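Local coordinates for serine acetyltransferase (Bacteroides vulgatus ATCC 8482, PDB 3F1X), which probably transfers an acyl group, as serine acetyltransferases do in moving acetyl from acetyl-CoA to L-serine on the way to cysteine, at residues Pro142-Phe147 / Ser152-Ile157; Phe180-Ala185 / Ile193-Gln198; Gly81-Gln86 / Leu114-Phe119; Pro35-Lys40 / Ile87-Cys92. All coordinates share one frame; numbering follows the deposited sequence.

Contacts 1, 2 and 3 are buried, whereas contact 4 is only partly so. Contact 3 packs helix 109-120 on helix 68-93 with apolar side chains, and contact 4 sets a proline-rich loop, with a water, on the same helix 68-93 about 11 Å away between centres. Contact 2 lies closest to the middle of the chain, where helix 177-189 meets the start of the beta-helix through a threonine and a water-joined pair of backbone groups; its Phe180 also packs on Pro37 of contact 4. Contact 1 is the smallest, a tyrosine hydroxyl against a loop, as far from that middle as contact 3. Contacts 1 and 3 border the second subunit, contacts 2 and 4 the third.

Contact 1: residues Pro142-Phe147 / Ser152-Ile157; sequences PAATCF and SCYPAI
Tyr154 reaches over to Ala144 with the end of its phenol, and these two residues account for most of the small buried surface. The hydroxyl oxygen does the touching: Tyr154 OH lies 3.2 Å from Ala144 CA and 3.4 Å from Ala144 CB. Behind it the ring carbon follows at van der Waals range, Tyr154 CZ standing 4.2 Å from Ala144 CB, with the methyl placed obliquely to the ring. Ala143 completes the patch by its carbonyl, for Ala143 O is 3.7 Å from Tyr154 OH, too far for more than packing. The backbones stay well apart, 9.3 Å between the CA atoms of Ala144 and Tyr154, and the long aromatic side chain bridges that gap. In Tyr154 CG turns anti to the carbonyl carbon (chi1 -85°), which sets it beside the backbone N and sends the ring on to the loop. A phenol hydroxyl is thus brought end-on to one small residue, packing without a hydrogen bond between the segments. Ala144 also rests on Tyr138 of helix 123-139 and on Ile150, while Tyr154 touches Glu149 and packs on Arg179 of the second subunit. The loop after helix 123-139 is joined to the break between helix 147-153 and helix 155-171.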
loop_
_atom_site.group_PDB
_atom_site.type_symbol
_atom_site.label_atom_id
_atom_site.label_comp_id
_atom_site.label_asym_id
_atom_site.label_seq_id
_atom_site.Cartn_x
_atom_site.Cartn_y
_atom_site.Cartn_z
ATOM N N PRO A 142 -36.305 -16.605 0.470
ATOM C CA PRO A 142 -36.193 -17.546 1.587
ATOM C C PRO A 142 -34.734 -17.854 1.906
ATOM O O PRO A 142 -34.399 -18.239 3.025
ATOM C CB PRO A 142 -36.944 -18.774 1.077
ATOM C CG PRO A 142 -37.990 -18.172 0.184
ATOM C CD PRO A 142 -37.193 -17.141 -0.577
ATOM N N ALA A 143 -33.872 -17.683 0.907
ATOM C CA ALA A 143 -32.444 -17.939 1.066
ATOM C C ALA A 143 -31.780 -16.814 1.858
ATOM O O ALA A 143 -30.641 -16.947 2.315
ATOM C CB ALA A 143 -31.781 -18.086 -0.306
ATOM N N ALA A 144 -32.493 -15.704 2.004
ATOM C CA ALA A 144 -31.987 -14.573 2.771
ATOM C C ALA A 144 -32.402 -14.860 4.200
ATOM O O ALA A 144 -33.533 -15.283 4.444
ATOM C CB ALA A 144 -32.614 -13.277 2.283
ATOM N N THR A 145 -31.498 -14.638 5.148
ATOM C CA THR A 145 -31.824 -14.931 6.536
ATOM C C THR A 145 -31.567 -13.784 7.507
ATOM O O THR A 145 -31.634 -13.981 8.720
ATOM C CB THR A 145 -31.042 -16.176 7.014
ATOM O OG1 THR A 145 -30.874 -17.084 5.914
ATOM C CG2 THR A 145 -31.812 -16.893 8.127
ATOM N N CYS A 146 -31.294 -12.589 6.986
ATOM C CA CYS A 146 -31.029 -11.431 7.839
ATOM C C CYS A 146 -30.864 -10.148 7.021
ATOM O O CYS A 146 -30.337 -10.181 5.911
ATOM C CB CYS A 146 -29.754 -11.669 8.658
ATOM S SG CYS A 146 -29.267 -10.307 9.753
ATOM N N PHE A 147 -31.316 -9.019 7.563
ATOM C CA PHE A 147 -31.164 -7.748 6.864
ATOM C C PHE A 147 -29.668 -7.480 6.754
ATOM O O PHE A 147 -29.188 -6.953 5.753
ATOM C CB PHE A 147 -31.803 -6.598 7.644
ATOM C CG PHE A 147 -33.281 -6.424 7.401
ATOM C CD1 PHE A 147 -33.978 -5.415 8.057
ATOM C CD2 PHE A 147 -33.977 -7.252 6.525
ATOM C CE1 PHE A 147 -35.355 -5.234 7.853
ATOM C CE2 PHE A 147 -35.355 -7.083 6.312
ATOM C CZ PHE A 147 -36.039 -6.070 6.975
ATOM N N SER A 152 -24.644 -6.563 3.781
ATOM C CA SER A 152 -23.229 -6.916 3.823
ATOM C C SER A 152 -22.595 -7.613 2.622
ATOM O O SER A 152 -21.436 -7.342 2.313
ATOM C CB SER A 152 -22.942 -7.730 5.092
ATOM O OG SER A 152 -23.064 -6.915 6.242
ATOM N N CYS A 153 -23.318 -8.502 1.942
ATOM C CA CYS A 153 -22.707 -9.181 0.807
ATOM C C CYS A 153 -23.548 -9.414 -0.442
ATOM O O CYS A 153 -23.030 -9.905 -1.445
ATOM C CB CYS A 153 -22.100 -10.514 1.256
ATOM S SG CYS A 153 -23.289 -11.800 1.692
ATOM N N TYR A 154 -24.835 -9.087 -0.401
ATOM C CA TYR A 154 -25.669 -9.276 -1.587
ATOM C C TYR A 154 -25.262 -8.263 -2.651
ATOM O O TYR A 154 -25.256 -7.056 -2.406
ATOM C CB TYR A 154 -27.142 -9.098 -1.239
ATOM C CG TYR A 154 -27.791 -10.349 -0.715
ATOM C CD1 TYR A 154 -27.105 -11.212 0.134
ATOM C CD2 TYR A 154 -29.104 -10.661 -1.048
ATOM C CE1 TYR A 154 -27.712 -12.362 0.638
ATOM C CE2 TYR A 154 -29.724 -11.807 -0.546
ATOM C CZ TYR A 154 -29.021 -12.652 0.296
ATOM O OH TYR A 154 -29.627 -13.782 0.797
ATOM N N PRO A 155 -24.910 -8.745 -3.850
ATOM C CA PRO A 155 -24.495 -7.869 -4.948
ATOM C C PRO A 155 -25.582 -6.913 -5.435
ATOM O O PRO A 155 -25.293 -5.780 -5.811
ATOM C CB PRO A 155 -24.061 -8.856 -6.026
ATOM C CG PRO A 155 -24.984 -10.033 -5.787
ATOM C CD PRO A 155 -24.956 -10.154 -4.282
ATOM N N ALA A 156 -26.828 -7.370 -5.419
ATOM C CA ALA A 156 -27.945 -6.554 -5.870
ATOM C C ALA A 156 -28.068 -5.241 -5.103
ATOM O O ALA A 156 -28.269 -4.187 -5.702
ATOM C CB ALA A 156 -29.241 -7.341 -5.764
ATOM N N ILE A 157 -27.950 -5.298 -3.780
ATOM C CA ILE A 157 -28.059 -4.091 -2.972
ATOM C C ILE A 157 -26.975 -3.090 -3.342
ATOM O O ILE A 157 -27.208 -1.887 -3.331
ATOM C CB ILE A 157 -27.954 -4.397 -1.467
ATOM C CG1 ILE A 157 -29.098 -5.314 -1.053
ATOM C CG2 ILE A 157 -28.039 -3.097 -0.660
ATOM C CD1 ILE A 157 -30.470 -4.692 -1.219
#

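Contact 2: residues Phe180-Ala185 / Ile193-Gln198; sequences FITEMA and IHPGAQ
Pro195, which meets Thr182 across the contact, also lies on the neighbouring His194 imidazole: its CD stands 3.4 Å above one ring face, offset toward the rim, while Gly196 CA sits at the ring edge, though the ring's exact placement is doubtful. From the other segment, Thr182 crosses the proline ring at about a right angle, with Thr182 OG1 3.4 Å from Pro195 CD. The threonine methyl is pressed against the backbone instead, Thr182 CG2 coming 3.1 Å from Ile193 O. Its hydroxyl lies between the backbone N and the carbonyl carbon (chi1 55°) and is bound to Arg179 O, one turn back in helix 177-189. An alanine at Thr182 removes both branches, which would probably leave a gap beside Pro195 and Arg179 O without its hydroxyl partner. A water joins the two backbones, donating to Thr182 O at 2.8 Å and accepting from Ile193 N at 2.9 Å. Beyond Ile193 the chain makes a type I turn from His194 to Ala197, at the start of the left-handed parallel beta-helix of this family. The last helix of the helical domain is therefore attached to the first coil by van der Waals packing of threonine on a carbonyl and a proline ring, and by one bridging water.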
loop_
_atom_site.group_PDB
_atom_site.type_symbol
_atom_site.label_atom_id
_atom_site.label_comp_id
_atom_site.label_asym_id
_atom_site.label_seq_id
_atom_site.Cartn_x
_atom_site.Cartn_y
_atom_site.Cartn_z
ATOM N N PHE A 180 -20.305 6.738 -14.708
ATOM C CA PHE A 180 -19.085 6.181 -14.152
ATOM C C PHE A 180 -19.456 5.296 -12.980
ATOM O O PHE A 180 -18.993 4.161 -12.863
ATOM C CB PHE A 180 -18.198 7.305 -13.645
ATOM C CG PHE A 180 -16.883 7.385 -14.325
ATOM C CD1 PHE A 180 -15.825 6.578 -13.916
ATOM C CD2 PHE A 180 -16.691 8.275 -15.380
ATOM C CE1 PHE A 180 -14.589 6.655 -14.544
ATOM C CE2 PHE A 180 -15.455 8.360 -16.018
ATOM C CZ PHE A 180 -14.399 7.546 -15.599
ATOM N N ILE A 181 -20.299 5.830 -12.107
ATOM C CA ILE A 181 -20.729 5.101 -10.932
ATOM C C ILE A 181 -21.535 3.839 -11.239
ATOM O O ILE A 181 -21.315 2.807 -10.595
ATOM C CB ILE A 181 -21.506 6.045 -9.974
ATOM C CG1 ILE A 181 -20.512 7.058 -9.379
ATOM C CG2 ILE A 181 -22.243 5.237 -8.896
ATOM C CD1 ILE A 181 -21.100 8.051 -8.391
ATOM N N THR A 182 -22.453 3.886 -12.208
ATOM C CA THR A 182 -23.220 2.676 -12.508
ATOM C C THR A 182 -22.373 1.619 -13.203
ATOM O O THR A 182 -22.551 0.426 -12.959
ATOM C CB THR A 182 -24.497 2.953 -13.364
ATOM O OG1 THR A 182 -24.151 3.642 -14.576
ATOM C CG2 THR A 182 -25.507 3.768 -12.558
ATOM N N GLU A 183 -21.452 2.042 -14.065
ATOM C CA GLU A 183 -20.592 1.077 -14.742
ATOM C C GLU A 183 -19.689 0.407 -13.717
ATOM O O GLU A 183 -19.238 -0.722 -13.916
ATOM C CB GLU A 183 -19.755 1.757 -15.829
ATOM C CG GLU A 183 -20.584 2.200 -17.025
ATOM C CD GLU A 183 -21.211 1.029 -17.767
ATOM O OE1 GLU A 183 -22.079 1.264 -18.631
ATOM O OE2 GLU A 183 -20.830 -0.128 -17.495
HETATM N N MSE A 184 -19.427 1.112 -12.619
HETATM C CA MSE A 184 -18.601 0.570 -11.547
HETATM C C MSE A 184 -19.328 -0.620 -10.924
HETATM O O MSE A 184 -18.724 -1.661 -10.648
HETATM C CB MSE A 184 -18.349 1.645 -10.486
HETATM C CG MSE A 184 -16.885 1.898 -10.192
HETATM SE SE MSE A 184 -16.664 3.281 -8.854
HETATM C CE MSE A 184 -17.177 2.250 -7.295
ATOM N N ALA A 185 -20.630 -0.456 -10.699
ATOM C CA ALA A 185 -21.458 -1.523 -10.137
ATOM C C ALA A 185 -21.563 -2.631 -11.183
ATOM O O ALA A 185 -21.554 -3.810 -10.853
ATOM C CB ALA A 185 -22.852 -0.994 -9.801
ATOM N N ILE A 193 -27.360 -0.870 -14.774
ATOM C CA ILE A 193 -28.518 0.019 -14.677
ATOM C C ILE A 193 -28.099 1.422 -15.119
ATOM O O ILE A 193 -27.210 2.012 -14.512
ATOM C CB ILE A 193 -29.026 0.127 -13.212
ATOM C CG1 ILE A 193 -29.226 -1.265 -12.612
ATOM C CG2 ILE A 193 -30.344 0.914 -13.173
ATOM C CD1 ILE A 193 -29.472 -1.255 -11.109
ATOM N N HIS A 194 -28.731 1.953 -16.165
ATOM C CA HIS A 194 -28.394 3.299 -16.637
ATOM C C HIS A 194 -28.889 4.289 -15.595
ATOM O O HIS A 194 -30.007 4.177 -15.108
ATOM C CB HIS A 194 -29.061 3.614 -17.979
ATOM C CG HIS A 194 -28.636 4.927 -18.569
ATOM N ND1 HIS A 194 -27.605 5.040 -19.478
ATOM C CD2 HIS A 194 -29.085 6.189 -18.355
ATOM C CE1 HIS A 194 -27.436 6.312 -19.798
ATOM N NE2 HIS A 194 -28.322 7.029 -19.130
ATOM N N PRO A 195 -28.061 5.282 -15.251
ATOM C CA PRO A 195 -28.452 6.272 -14.251
ATOM C C PRO A 195 -29.767 6.998 -14.535
ATOM O O PRO A 195 -30.422 7.472 -13.613
ATOM C CB PRO A 195 -27.238 7.209 -14.198
ATOM C CG PRO A 195 -26.612 7.062 -15.531
ATOM C CD PRO A 195 -26.727 5.584 -15.794
ATOM N N GLY A 196 -30.160 7.055 -15.805
ATOM C CA GLY A 196 -31.394 7.731 -16.172
ATOM C C GLY A 196 -32.658 6.921 -15.941
ATOM O O GLY A 196 -33.761 7.459 -15.984
ATOM N N ALA A 197 -32.518 5.624 -15.711
ATOM C CA ALA A 197 -33.698 4.806 -15.471
ATOM C C ALA A 197 -34.431 5.363 -14.254
ATOM O O ALA A 197 -33.822 6.011 -13.404
ATOM C CB ALA A 197 -33.295 3.357 -15.215
ATOM N N GLN A 198 -35.737 5.117 -14.190
ATOM C CA GLN A 198 -36.570 5.564 -13.076
ATOM C C GLN A 198 -37.034 4.291 -12.373
ATOM O O GLN A 198 -37.649 3.422 -12.987
ATOM C CB GLN A 198 -37.767 6.365 -13.603
ATOM C CG GLN A 198 -38.732 6.870 -12.535
ATOM C CD GLN A 198 -38.108 7.895 -11.599
ATOM O OE1 GLN A 198 -37.259 7.564 -10.766
ATOM N NE2 GLN A 198 -38.531 9.152 -11.735
HETATM O O HOH W 1 -25.075 -0.731 -12.960
#

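Contact 3: residues Gly81-Gln86 / Leu114-Phe119; sequences GLLTEQ and LLAARF
Leu83 and Ala116 meet where two helical segments cross at a steep angle, with 128° between their N-to-C directions and a closest axis approach of 8.5 Å. The backbones come nearest at Thr84 and Ala116, whose CA atoms are 5.3 Å apart, a closeness that the small alanine permits. Leu83 packs beside it. With CG anti to the backbone N (chi1 -176°), the branch point settles on the alanine methyl, Leu83 CG being 3.9 Å from Ala116 CB. One arm goes further, bringing Leu83 CD2 to 3.5 Å from Phe119 CD2, obliquely to the ring; the two side chains cross at about a right angle. This pairing belongs to the helical domain that precedes the beta-helix in serine acetyltransferases, and it holds helix 109-120 against helix 68-93. Phe119 also packs on Ile165 and Leu169 of helix 155-171, linking a third helix to the pair. Replacing Leu83 by an alanine would probably open a gap between Ala116 and Phe119 and leave the phenylalanine ring more able to turn. Thr84 OG1 also approaches Ala116 CB, at 3.6 Å, yet its hydrogen bond is made with Phe80 O of its own helix.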
loop_
_atom_site.group_PDB
_atom_site.type_symbol
_atom_site.label_atom_id
_atom_site.label_comp_id
_atom_site.label_asym_id
_atom_site.label_seq_id
_atom_site.Cartn_x
_atom_site.Cartn_y
_atom_site.Cartn_z
ATOM N N GLY A 81 -15.282 16.234 0.487
ATOM C CA GLY A 81 -14.059 16.648 -0.181
ATOM C C GLY A 81 -13.866 15.896 -1.486
ATOM O O GLY A 81 -13.636 16.500 -2.530
ATOM N N LEU A 82 -13.964 14.571 -1.421
ATOM C CA LEU A 82 -13.797 13.717 -2.590
ATOM C C LEU A 82 -14.837 14.005 -3.667
ATOM O O LEU A 82 -14.497 14.156 -4.838
ATOM C CB LEU A 82 -13.894 12.241 -2.173
ATOM C CG LEU A 82 -12.654 11.332 -2.125
ATOM C CD1 LEU A 82 -11.418 12.108 -1.752
ATOM C CD2 LEU A 82 -12.906 10.199 -1.143
ATOM N N LEU A 83 -16.103 14.076 -3.269
ATOM C CA LEU A 83 -17.179 14.317 -4.222
ATOM C C LEU A 83 -17.093 15.683 -4.895
ATOM O O LEU A 83 -17.483 15.824 -6.049
ATOM C CB LEU A 83 -18.547 14.161 -3.547
ATOM C CG LEU A 83 -19.775 14.287 -4.453
ATOM C CD1 LEU A 83 -19.737 13.237 -5.575
ATOM C CD2 LEU A 83 -21.024 14.111 -3.620
ATOM N N THR A 84 -16.596 16.685 -4.180
ATOM C CA THR A 84 -16.475 18.018 -4.772
ATOM C C THR A 84 -15.528 17.949 -5.970
ATOM O O THR A 84 -15.841 18.433 -7.055
ATOM C CB THR A 84 -15.921 19.041 -3.746
ATOM O OG1 THR A 84 -16.861 19.210 -2.673
ATOM C CG2 THR A 84 -15.670 20.387 -4.411
ATOM N N GLU A 85 -14.382 17.306 -5.778
ATOM C CA GLU A 85 -13.390 17.187 -6.841
ATOM C C GLU A 85 -13.889 16.402 -8.053
ATOM O O GLU A 85 -13.630 16.789 -9.186
ATOM C CB GLU A 85 -12.123 16.527 -6.295
ATOM C CG GLU A 85 -10.932 16.560 -7.243
ATOM C CD GLU A 85 -10.441 17.972 -7.507
ATOM O OE1 GLU A 85 -10.386 18.770 -6.547
ATOM O OE2 GLU A 85 -10.097 18.276 -8.669
ATOM N N GLN A 86 -14.612 15.310 -7.822
ATOM C CA GLN A 86 -15.091 14.495 -8.928
ATOM C C GLN A 86 -16.203 15.182 -9.697
ATOM O O GLN A 86 -16.301 15.053 -10.918
ATOM C CB GLN A 86 -15.548 13.129 -8.425
ATOM C CG GLN A 86 -14.399 12.269 -7.932
ATOM C CD GLN A 86 -13.265 12.215 -8.939
ATOM O OE1 GLN A 86 -12.152 12.677 -8.669
ATOM N NE2 GLN A 86 -13.541 11.651 -10.105
ATOM N N LEU A 114 -21.108 23.006 -3.817
ATOM C CA LEU A 114 -22.509 23.131 -3.434
ATOM C C LEU A 114 -23.302 21.914 -3.938
ATOM O O LEU A 114 -24.165 21.386 -3.235
ATOM C CB LEU A 114 -23.100 24.431 -3.988
ATOM C CG LEU A 114 -24.516 24.803 -3.528
ATOM C CD1 LEU A 114 -24.609 24.730 -2.010
ATOM C CD2 LEU A 114 -24.856 26.202 -4.019
ATOM N N LEU A 115 -23.003 21.463 -5.154
ATOM C CA LEU A 115 -23.683 20.293 -5.696
ATOM C C LEU A 115 -23.351 19.093 -4.812
ATOM O O LEU A 115 -24.219 18.278 -4.500
ATOM C CB LEU A 115 -23.234 20.021 -7.140
ATOM C CG LEU A 115 -23.678 20.987 -8.244
ATOM C CD1 LEU A 115 -23.116 20.532 -9.583
ATOM C CD2 LEU A 115 -25.198 21.037 -8.313
ATOM N N ALA A 116 -22.093 18.990 -4.395
ATOM C CA ALA A 116 -21.675 17.882 -3.540
ATOM C C ALA A 116 -22.433 17.929 -2.219
ATOM O O ALA A 116 -22.861 16.895 -1.709
ATOM C CB ALA A 116 -20.171 17.946 -3.289
ATOM N N ALA A 117 -22.609 19.130 -1.673
ATOM C CA ALA A 117 -23.336 19.274 -0.417
ATOM C C ALA A 117 -24.818 18.934 -0.640
ATOM O O ALA A 117 -25.455 18.301 0.210
ATOM C CB ALA A 117 -23.184 20.698 0.121
ATOM N N ARG A 118 -25.356 19.350 -1.783
ATOM C CA ARG A 118 -26.754 19.071 -2.123
ATOM C C ARG A 118 -26.959 17.555 -2.169
ATOM O O ARG A 118 -27.963 17.032 -1.680
ATOM C CB ARG A 118 -27.117 19.666 -3.485
ATOM C CG ARG A 118 -27.031 21.195 -3.585
ATOM C CD ARG A 118 -28.138 21.899 -2.812
ATOM N NE ARG A 118 -28.054 23.357 -2.918
ATOM C CZ ARG A 118 -28.855 24.201 -2.270
ATOM N NH1 ARG A 118 -29.806 23.731 -1.469
ATOM N NH2 ARG A 118 -28.702 25.514 -2.415
ATOM N N PHE A 119 -26.003 16.848 -2.764
ATOM C CA PHE A 119 -26.109 15.401 -2.833
ATOM C C PHE A 119 -26.147 14.811 -1.429
ATOM O O PHE A 119 -26.985 13.961 -1.125
ATOM C CB PHE A 119 -24.921 14.788 -3.573
ATOM C CG PHE A 119 -24.859 13.299 -3.445
ATOM C CD1 PHE A 119 -25.720 12.494 -4.187
ATOM C CD2 PHE A 119 -24.006 12.699 -2.519
ATOM C CE1 PHE A 119 -25.741 11.105 -4.005
ATOM C CE2 PHE A 119 -24.015 11.316 -2.324
ATOM C CZ PHE A 119 -24.888 10.517 -3.071
#

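Contact 4: residues Pro35-Lys40 / Ile87-Cys92; sequences PLPSAK and ILAGLC
Ala89 sets its methyl into the Pro35-Leu36-Pro37 loop, and the packing is tightest against the loop's backbone. Ala89 CB lies 3.5 Å from Pro35 O, 3.8 Å from Leu36 C and 3.7 Å from Pro37 N, so a single methyl meets three successive residues. The proline rings add the apolar wall: Pro37 CD is 4.0 Å from Ala89 CB, and Pro35 CG stands at 4.3 Å from the same methyl. Because the side chain is no more than a methyl, the loop can come down on helix 68-93 until the CA atoms of Leu36 and Ala89 are 5.2 Å apart. On the flank of this patch one water donates to two carbonyls, 2.9 Å from Pro35 O and 2.7 Å from Ala89 O, joining loop and helix. The looser side is at Leu36, which turns its side chain away from the helix and packs on Gly56 of the third subunit; its backbone also makes hydrogen bonds to that subunit. The chain leaves the contact at Ser38, which N-caps helix 39-53 with OG on Ser41 N. The chemistry is that of a proline-stiffened loop fitted on a small residue, where a water supplies the hydrogen bonds that two carbonyl acceptors cannot give each other.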
loop_
_atom_site.group_PDB
_atom_site.type_symbol
_atom_site.label_atom_id
_atom_site.label_comp_id
_atom_site.label_asym_id
_atom_site.label_seq_id
_atom_site.Cartn_x
_atom_site.Cartn_y
_atom_site.Cartn_z
ATOM N N PRO A 35 -8.899 18.606 -13.954
ATOM C CA PRO A 35 -8.750 17.257 -13.405
ATOM C C PRO A 35 -9.665 16.303 -14.168
ATOM O O PRO A 35 -10.725 16.704 -14.648
ATOM C CB PRO A 35 -9.174 17.434 -11.954
ATOM C CG PRO A 35 -10.264 18.450 -12.064
ATOM C CD PRO A 35 -9.677 19.461 -13.037
ATOM N N LEU A 36 -9.250 15.048 -14.287
ATOM C CA LEU A 36 -10.049 14.049 -14.989
ATOM C C LEU A 36 -10.695 13.124 -13.964
ATOM O O LEU A 36 -10.181 12.957 -12.861
ATOM C CB LEU A 36 -9.167 13.226 -15.933
ATOM C CG LEU A 36 -8.563 13.949 -17.144
ATOM C CD1 LEU A 36 -7.403 13.141 -17.697
ATOM C CD2 LEU A 36 -9.632 14.163 -18.205
ATOM N N PRO A 37 -11.837 12.524 -14.311
ATOM C CA PRO A 37 -12.506 11.620 -13.377
ATOM C C PRO A 37 -11.561 10.508 -12.933
ATOM O O PRO A 37 -10.814 9.953 -13.738
ATOM C CB PRO A 37 -13.686 11.112 -14.191
ATOM C CG PRO A 37 -14.043 12.313 -14.998
ATOM C CD PRO A 37 -12.682 12.768 -15.491
ATOM N N SER A 38 -11.586 10.206 -11.642
ATOM C CA SER A 38 -10.728 9.180 -11.072
ATOM C C SER A 38 -11.548 7.999 -10.587
ATOM O O SER A 38 -12.340 8.123 -9.652
ATOM C CB SER A 38 -9.924 9.770 -9.906
ATOM O OG SER A 38 -9.276 8.762 -9.148
ATOM N N ALA A 39 -11.371 6.853 -11.229
ATOM C CA ALA A 39 -12.095 5.663 -10.813
ATOM C C ALA A 39 -11.746 5.364 -9.356
ATOM O O ALA A 39 -12.586 4.890 -8.596
ATOM C CB ALA A 39 -11.715 4.487 -11.702
ATOM N N LYS A 40 -10.507 5.655 -8.962
ATOM C CA LYS A 40 -10.081 5.401 -7.592
ATOM C C LYS A 40 -10.849 6.245 -6.586
ATOM O O LYS A 40 -11.354 5.726 -5.592
ATOM C CB LYS A 40 -8.578 5.646 -7.446
ATOM C CG LYS A 40 -7.736 4.581 -8.133
ATOM C CD LYS A 40 -6.243 4.836 -7.987
ATOM C CE LYS A 40 -5.445 3.703 -8.623
ATOM N NZ LYS A 40 -3.973 3.927 -8.546
ATOM N N ILE A 87 -17.048 15.910 -8.981
ATOM C CA ILE A 87 -18.118 16.629 -9.638
ATOM C C ILE A 87 -17.452 17.710 -10.501
ATOM O O ILE A 87 -17.885 17.971 -11.623
ATOM C CB ILE A 87 -19.083 17.258 -8.607
ATOM C CG1 ILE A 87 -19.911 16.152 -7.944
ATOM C CG2 ILE A 87 -19.973 18.284 -9.289
ATOM C CD1 ILE A 87 -20.859 16.623 -6.861
ATOM N N LEU A 88 -16.390 18.320 -9.982
ATOM C CA LEU A 88 -15.675 19.346 -10.739
ATOM C C LEU A 88 -15.100 18.720 -12.018
ATOM O O LEU A 88 -15.133 19.328 -13.089
ATOM C CB LEU A 88 -14.544 19.945 -9.900
ATOM C CG LEU A 88 -13.731 21.077 -10.540
ATOM C CD1 LEU A 88 -14.629 22.261 -10.839
ATOM C CD2 LEU A 88 -12.617 21.497 -9.594
ATOM N N ALA A 89 -14.583 17.500 -11.904
ATOM C CA ALA A 89 -14.030 16.816 -13.069
ATOM C C ALA A 89 -15.127 16.547 -14.103
ATOM O O ALA A 89 -14.913 16.685 -15.311
ATOM C CB ALA A 89 -13.365 15.503 -12.647
ATOM N N GLY A 90 -16.306 16.167 -13.621
ATOM C CA GLY A 90 -17.423 15.895 -14.510
ATOM C C GLY A 90 -17.846 17.133 -15.277
ATOM O O GLY A 90 -18.009 17.091 -16.495
ATOM N N LEU A 91 -18.023 18.242 -14.564
ATOM C CA LEU A 91 -18.419 19.486 -15.196
ATOM C C LEU A 91 -17.388 19.891 -16.250
ATOM O O LEU A 91 -17.754 20.347 -17.331
ATOM C CB LEU A 91 -18.551 20.593 -14.150
ATOM C CG LEU A 91 -19.711 20.463 -13.158
ATOM C CD1 LEU A 91 -19.496 21.408 -11.989
ATOM C CD2 LEU A 91 -21.020 20.761 -13.867
ATOM N N CYS A 92 -16.105 19.715 -15.935
ATOM C CA CYS A 92 -15.030 20.076 -16.860
ATOM C C CYS A 92 -14.965 19.185 -18.094
ATOM O O CYS A 92 -14.620 19.647 -19.181
ATOM C CB CYS A 92 -13.669 20.035 -16.151
ATOM S SG CYS A 92 -13.370 21.385 -14.982
HETATM O O HOH W 2 -12.616 16.255 -16.737
#